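Local coordinates for protein LEOA (Escherichia coli, PDB 4AUR) that is a dynamin-like GTPase of enterotoxigenic E. coli and probably couples GTP hydrolysis to work on membranes, as other dynamins do, at residues K315-E320 with Q390-D395; D379-Q384 with A526-Q531. One frame throughout, in Å; residues are numbered along the deposited sequence.

How the interactions relate
Both contacts lie in the dynamin-like helical domain, far out from the centre of a long chain, and they share helix 368-408. Their centres are 12 Å apart, and their nearest atoms come within about 5 Å without touching. Interaction 1 joins that helix to helix 275-343; interaction 2, about three turns earlier along it, joins it to the break between helices 521-528 and 530-544. In chain order the segments are 315-320, 379-384, 390-395 and 526-531, so the two contacts interleave. Helix 368-408 thus ties an earlier and a much later part of the sequence into one bundle, with a small contact of a Ser-Leu touch and a long ion pair beside an aromatic one.

Interaction 1. Residues K315-E320 with Q390-D395; sequences KQSRIE and QRLSDD
Ser-317 and Leu-392 mark the closest backbone approach, their CA atoms 7.0 Å apart, where helix 275-343 and helix 368-408 run past each other in opposite directions. This is antiparallel helix packing within the elongated, dynamin-like helical domain. The interface between 315-320 and 390-395 is small, 127 Å² in all, and has two parts: a buried Ser-Leu contact and, one turn along, a charged pair nearer its margin.

At the buried part the serine hydroxyl faces the leucine. Ser-317 OG lies 3.6 Å from Leu-392 CB and 3.7 Å from Leu-392 CD2, touching the base of the side chain and one of its two methyl branches. Since OG meets only carbons of Leu-392, this is a van der Waals contact; its hydrogen bond goes to the backbone oxygen of Asp-313 in its own helix. Turning OG beside the backbone N (chi1 -72°) lets the small side chain serve both neighbours. Leu-392 also reaches Ile-532 and Met-535, so helix 530-544 completes a three-helix junction here.

The charged pair bridges the same two helices. Glu-320 sends out an extended chain, its CG anti to the backbone N (chi1 -159°), while Arg-391 bends at chi3 to meet it, so that the two side chains cross at roughly a right angle. The carboxylate and guanidinium planes are nevertheless only 23° apart. The salt bridge is long and without a hydrogen bond, so the attraction is probably mainly electrostatic and modest. Glu-320 also rests on Val-388, one turn before Leu-392. OE1 of Glu-320 comes in at the guanidinium edge, in its plane, 3.7 Å from Arg-391 NH1, while Glu-320 OE2 stays 4.0 Å from Arg-391 NH2.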
# COMPACT_ATOMS: atom_id res chain seq x y z
N LYS A 315 -28.62 -2.12 14.83
CA LYS A 315 -29.94 -2.07 14.25
C LYS A 315 -30.60 -3.42 14.30
O LYS A 315 -31.75 -3.55 14.73
CB LYS A 315 -29.84 -1.61 12.80
CG LYS A 315 -31.13 -1.05 12.24
CD LYS A 315 -31.12 -1.10 10.72
CE LYS A 315 -32.40 -0.52 10.13
NZ LYS A 315 -32.35 -0.47 8.63
N GLN A 316 -29.85 -4.43 13.88
CA GLN A 316 -30.37 -5.78 13.79
C GLN A 316 -30.63 -6.31 15.17
O GLN A 316 -31.67 -6.89 15.43
CB GLN A 316 -29.40 -6.69 13.05
CG GLN A 316 -29.16 -6.28 11.60
CD GLN A 316 -30.41 -6.38 10.75
OE1 GLN A 316 -31.16 -7.36 10.85
NE2 GLN A 316 -30.64 -5.36 9.91
N SER A 317 -29.67 -6.13 16.05
CA SER A 317 -29.85 -6.34 17.45
C SER A 317 -31.16 -5.74 17.95
O SER A 317 -32.02 -6.46 18.47
CB SER A 317 -28.69 -5.71 18.20
OG SER A 317 -27.53 -6.48 17.98
N ARG A 318 -31.33 -4.44 17.77
CA ARG A 318 -32.53 -3.84 18.27
C ARG A 318 -33.76 -4.47 17.68
O ARG A 318 -34.72 -4.71 18.38
CB ARG A 318 -32.54 -2.34 18.02
CG ARG A 318 -31.42 -1.61 18.75
CD ARG A 318 -31.82 -0.21 19.13
NE ARG A 318 -30.78 0.76 18.76
CZ ARG A 318 -30.09 1.51 19.61
NH1 ARG A 318 -30.27 1.43 20.92
NH2 ARG A 318 -29.22 2.35 19.13
N ILE A 319 -33.74 -4.74 16.38
CA ILE A 319 -34.88 -5.37 15.69
C ILE A 319 -35.19 -6.73 16.28
O ILE A 319 -36.34 -7.13 16.39
CB ILE A 319 -34.57 -5.52 14.20
CG1 ILE A 319 -34.86 -4.22 13.49
CG2 ILE A 319 -35.38 -6.65 13.55
CD1 ILE A 319 -34.31 -4.19 12.08
N GLU A 320 -34.15 -7.46 16.67
CA GLU A 320 -34.34 -8.77 17.23
C GLU A 320 -34.96 -8.71 18.63
O GLU A 320 -35.92 -9.42 18.92
CB GLU A 320 -33.03 -9.53 17.26
CG GLU A 320 -33.28 -11.01 17.36
CD GLU A 320 -32.02 -11.83 17.33
OE1 GLU A 320 -30.99 -11.32 16.82
OE2 GLU A 320 -32.10 -13.00 17.82
N GLN A 390 -24.87 -9.97 23.69
CA GLN A 390 -23.60 -10.62 23.76
C GLN A 390 -23.03 -10.93 22.39
O GLN A 390 -21.83 -10.85 22.21
CB GLN A 390 -23.68 -11.91 24.57
CG GLN A 390 -22.32 -12.29 25.17
CD GLN A 390 -22.06 -11.63 26.52
OE1 GLN A 390 -22.95 -11.09 27.18
NE2 GLN A 390 -20.81 -11.71 26.95
N ARG A 391 -23.87 -11.30 21.44
CA ARG A 391 -23.40 -11.53 20.08
C ARG A 391 -22.98 -10.23 19.41
O ARG A 391 -22.11 -10.23 18.54
CB ARG A 391 -24.46 -12.21 19.23
CG ARG A 391 -24.45 -13.72 19.39
CD ARG A 391 -25.48 -14.42 18.52
NE ARG A 391 -26.72 -14.66 19.25
CZ ARG A 391 -27.86 -14.01 19.05
NH1 ARG A 391 -27.98 -13.06 18.11
NH2 ARG A 391 -28.90 -14.33 19.81
N LEU A 392 -23.59 -9.13 19.81
CA LEU A 392 -23.22 -7.85 19.27
C LEU A 392 -21.85 -7.43 19.81
O LEU A 392 -21.01 -6.99 19.05
CB LEU A 392 -24.30 -6.80 19.59
CG LEU A 392 -23.92 -5.32 19.61
CD1 LEU A 392 -23.41 -4.86 18.26
CD2 LEU A 392 -25.14 -4.52 20.03
N SER A 393 -21.64 -7.57 21.11
CA SER A 393 -20.36 -7.27 21.72
C SER A 393 -19.28 -8.11 21.08
O SER A 393 -18.20 -7.62 20.84
CB SER A 393 -20.41 -7.56 23.22
OG SER A 393 -19.12 -7.70 23.79
N ASP A 394 -19.57 -9.37 20.79
CA ASP A 394 -18.56 -10.24 20.20
C ASP A 394 -18.16 -9.85 18.76
O ASP A 394 -17.05 -10.16 18.32
CB ASP A 394 -19.00 -11.71 20.28
CG ASP A 394 -18.96 -12.26 21.72
OD1 ASP A 394 -18.52 -11.53 22.65
OD2 ASP A 394 -19.38 -13.43 21.92
N ASP A 395 -19.04 -9.20 18.02
CA ASP A 395 -18.66 -8.82 16.67
C ASP A 395 -17.87 -7.53 16.70
O ASP A 395 -16.85 -7.41 16.06
CB ASP A 395 -19.83 -8.64 15.75
CG ASP A 395 -19.39 -8.54 14.32
OD1 ASP A 395 -18.52 -9.35 13.94
OD2 ASP A 395 -19.89 -7.67 13.57

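Interaction 2. Residues D379-Q384 with A526-Q531; sequences DRFFEQ and AFFAPQ
Phe-382 and Phe-528 bring helix 368-408 and the end of helix 521-528 together, their CA atoms 5.4 Å apart. From its CB, Phe-382 starts beside the other ring: CB lies at the edge of the Phe-528 ring, in its plane and 4.0 Å from Phe-528 CD1. With CG anti to the backbone N (chi1 -168°), the ring then swings in toward the 526-531 backbone. CG is still close to Phe-528 CD1, and CD1 of Phe-382 meets CA of Phe-528 at 3.6 Å. One atom further, CE1 of Phe-382 is 3.5 Å from Phe-528 O, which sits at the ring edge in its plane, and 3.6 Å from Phe-527 O. CZ, the tip, ends 4.0 Å from Phe-527 O. This end of the ring therefore lies close to two carbonyl oxygens at the end of a helix, with Phe-528 O at its edge; Phe-528 O has its hydrogen bond from elsewhere, with Ser-385 OG.

Phe-528 is the buried hub. Phe-381 comes over one of its faces, CE2 of Phe-381 being 3.8 Å from Phe-528 CG, with the planes inclined at 37°; CD2 of Phe-527 covers the opposite face. The Phe-382 ring stands much more steeply to it, at 77°. Phe-381 continues inward onto Leu-324, Ala-325 and Leu-328 of helix 275-343, and both it and Phe-528 touch Leu-518. Ala-529 leaves helical geometry directly after this hub, at the break between the two helices. Together Phe-381, Phe-382 and Phe-528 form an aromatic cluster, packed where several helices of the dynamin-like helical bundle converge.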
# COMPACT_ATOMS: atom_id res chain seq x y z
N ASP A 379 -37.63 -14.01 32.76
CA ASP A 379 -36.30 -14.53 32.75
C ASP A 379 -35.94 -15.04 31.34
O ASP A 379 -34.93 -14.65 30.80
CB ASP A 379 -36.14 -15.65 33.80
CG ASP A 379 -35.95 -15.11 35.26
OD1 ASP A 379 -36.32 -13.96 35.60
OD2 ASP A 379 -35.41 -15.88 36.08
N ARG A 380 -36.75 -15.89 30.73
CA ARG A 380 -36.35 -16.47 29.43
C ARG A 380 -36.07 -15.39 28.37
O ARG A 380 -35.15 -15.53 27.57
CB ARG A 380 -37.40 -17.45 28.94
CG ARG A 380 -37.00 -18.31 27.75
CD ARG A 380 -37.92 -19.54 27.68
NE ARG A 380 -38.17 -20.04 26.32
CZ ARG A 380 -39.10 -20.96 26.01
NH1 ARG A 380 -39.89 -21.49 26.94
NH2 ARG A 380 -39.24 -21.34 24.74
N PHE A 381 -36.85 -14.32 28.39
CA PHE A 381 -36.67 -13.21 27.45
C PHE A 381 -35.41 -12.43 27.81
O PHE A 381 -34.55 -12.19 26.97
CB PHE A 381 -37.90 -12.28 27.46
CG PHE A 381 -37.69 -10.98 26.75
CD1 PHE A 381 -37.04 -10.92 25.54
CD2 PHE A 381 -38.16 -9.80 27.29
CE1 PHE A 381 -36.85 -9.71 24.90
CE2 PHE A 381 -37.98 -8.59 26.65
CZ PHE A 381 -37.33 -8.55 25.45
N PHE A 382 -35.29 -12.07 29.08
CA PHE A 382 -34.10 -11.41 29.58
C PHE A 382 -32.81 -12.18 29.19
O PHE A 382 -31.77 -11.58 28.91
CB PHE A 382 -34.24 -11.17 31.09
CG PHE A 382 -33.22 -10.24 31.67
CD1 PHE A 382 -32.72 -9.16 30.95
CD2 PHE A 382 -32.76 -10.43 32.95
CE1 PHE A 382 -31.77 -8.30 31.50
CE2 PHE A 382 -31.81 -9.58 33.51
CZ PHE A 382 -31.31 -8.51 32.78
N GLU A 383 -32.88 -13.49 29.08
CA GLU A 383 -31.71 -14.26 28.72
C GLU A 383 -31.49 -14.26 27.20
O GLU A 383 -30.41 -13.96 26.72
CB GLU A 383 -31.84 -15.68 29.26
CG GLU A 383 -31.90 -15.72 30.80
CD GLU A 383 -32.45 -17.03 31.35
OE1 GLU A 383 -32.53 -18.02 30.56
OE2 GLU A 383 -32.79 -17.07 32.57
N GLN A 384 -32.52 -14.61 26.45
CA GLN A 384 -32.45 -14.52 25.00
C GLN A 384 -31.96 -13.12 24.60
O GLN A 384 -31.04 -12.98 23.81
CB GLN A 384 -33.82 -14.80 24.35
CG GLN A 384 -34.29 -16.25 24.44
CD GLN A 384 -35.62 -16.53 23.71
OE1 GLN A 384 -36.64 -15.82 23.85
NE2 GLN A 384 -35.62 -17.59 22.91
N ALA A 526 -34.13 -0.33 28.40
CA ALA A 526 -33.37 0.05 29.61
C ALA A 526 -33.34 -1.04 30.68
O ALA A 526 -32.48 -1.02 31.54
CB ALA A 526 -33.93 1.33 30.22
N PHE A 527 -34.28 -1.97 30.62
CA PHE A 527 -34.45 -3.00 31.61
C PHE A 527 -33.85 -4.34 31.17
O PHE A 527 -33.21 -5.03 31.97
CB PHE A 527 -35.94 -3.18 31.89
CG PHE A 527 -36.24 -3.85 33.19
CD1 PHE A 527 -36.32 -3.10 34.37
CD2 PHE A 527 -36.45 -5.23 33.25
CE1 PHE A 527 -36.59 -3.72 35.58
CE2 PHE A 527 -36.73 -5.86 34.47
CZ PHE A 527 -36.80 -5.10 35.63
N PHE A 528 -34.05 -4.70 29.91
CA PHE A 528 -33.62 -5.99 29.39
C PHE A 528 -32.36 -5.97 28.54
O PHE A 528 -31.84 -7.03 28.20
CB PHE A 528 -34.73 -6.60 28.56
CG PHE A 528 -36.03 -6.77 29.32
CD1 PHE A 528 -36.26 -7.92 30.06
CD2 PHE A 528 -37.01 -5.79 29.29
CE1 PHE A 528 -37.44 -8.09 30.76
CE2 PHE A 528 -38.19 -5.95 29.98
CZ PHE A 528 -38.40 -7.11 30.72
N ALA A 529 -31.87 -4.79 28.16
CA ALA A 529 -30.76 -4.69 27.20
C ALA A 529 -30.10 -3.31 27.13
O ALA A 529 -29.92 -2.76 26.05
CB ALA A 529 -31.28 -5.07 25.83
N PRO A 530 -29.74 -2.73 28.29
CA PRO A 530 -29.11 -1.42 28.33
C PRO A 530 -27.76 -1.33 27.64
O PRO A 530 -27.40 -0.24 27.12
CB PRO A 530 -28.96 -1.14 29.82
CG PRO A 530 -29.09 -2.46 30.50
CD PRO A 530 -30.05 -3.21 29.65
N GLN A 531 -27.00 -2.43 27.62
CA GLN A 531 -25.68 -2.38 26.99
C GLN A 531 -25.69 -2.09 25.48
O GLN A 531 -24.68 -1.67 24.93
CB GLN A 531 -24.84 -3.61 27.28
CG GLN A 531 -25.50 -4.93 26.94
CD GLN A 531 -26.10 -5.58 28.15
OE1 GLN A 531 -25.44 -5.70 29.20
NE2 GLN A 531 -27.37 -6.00 28.03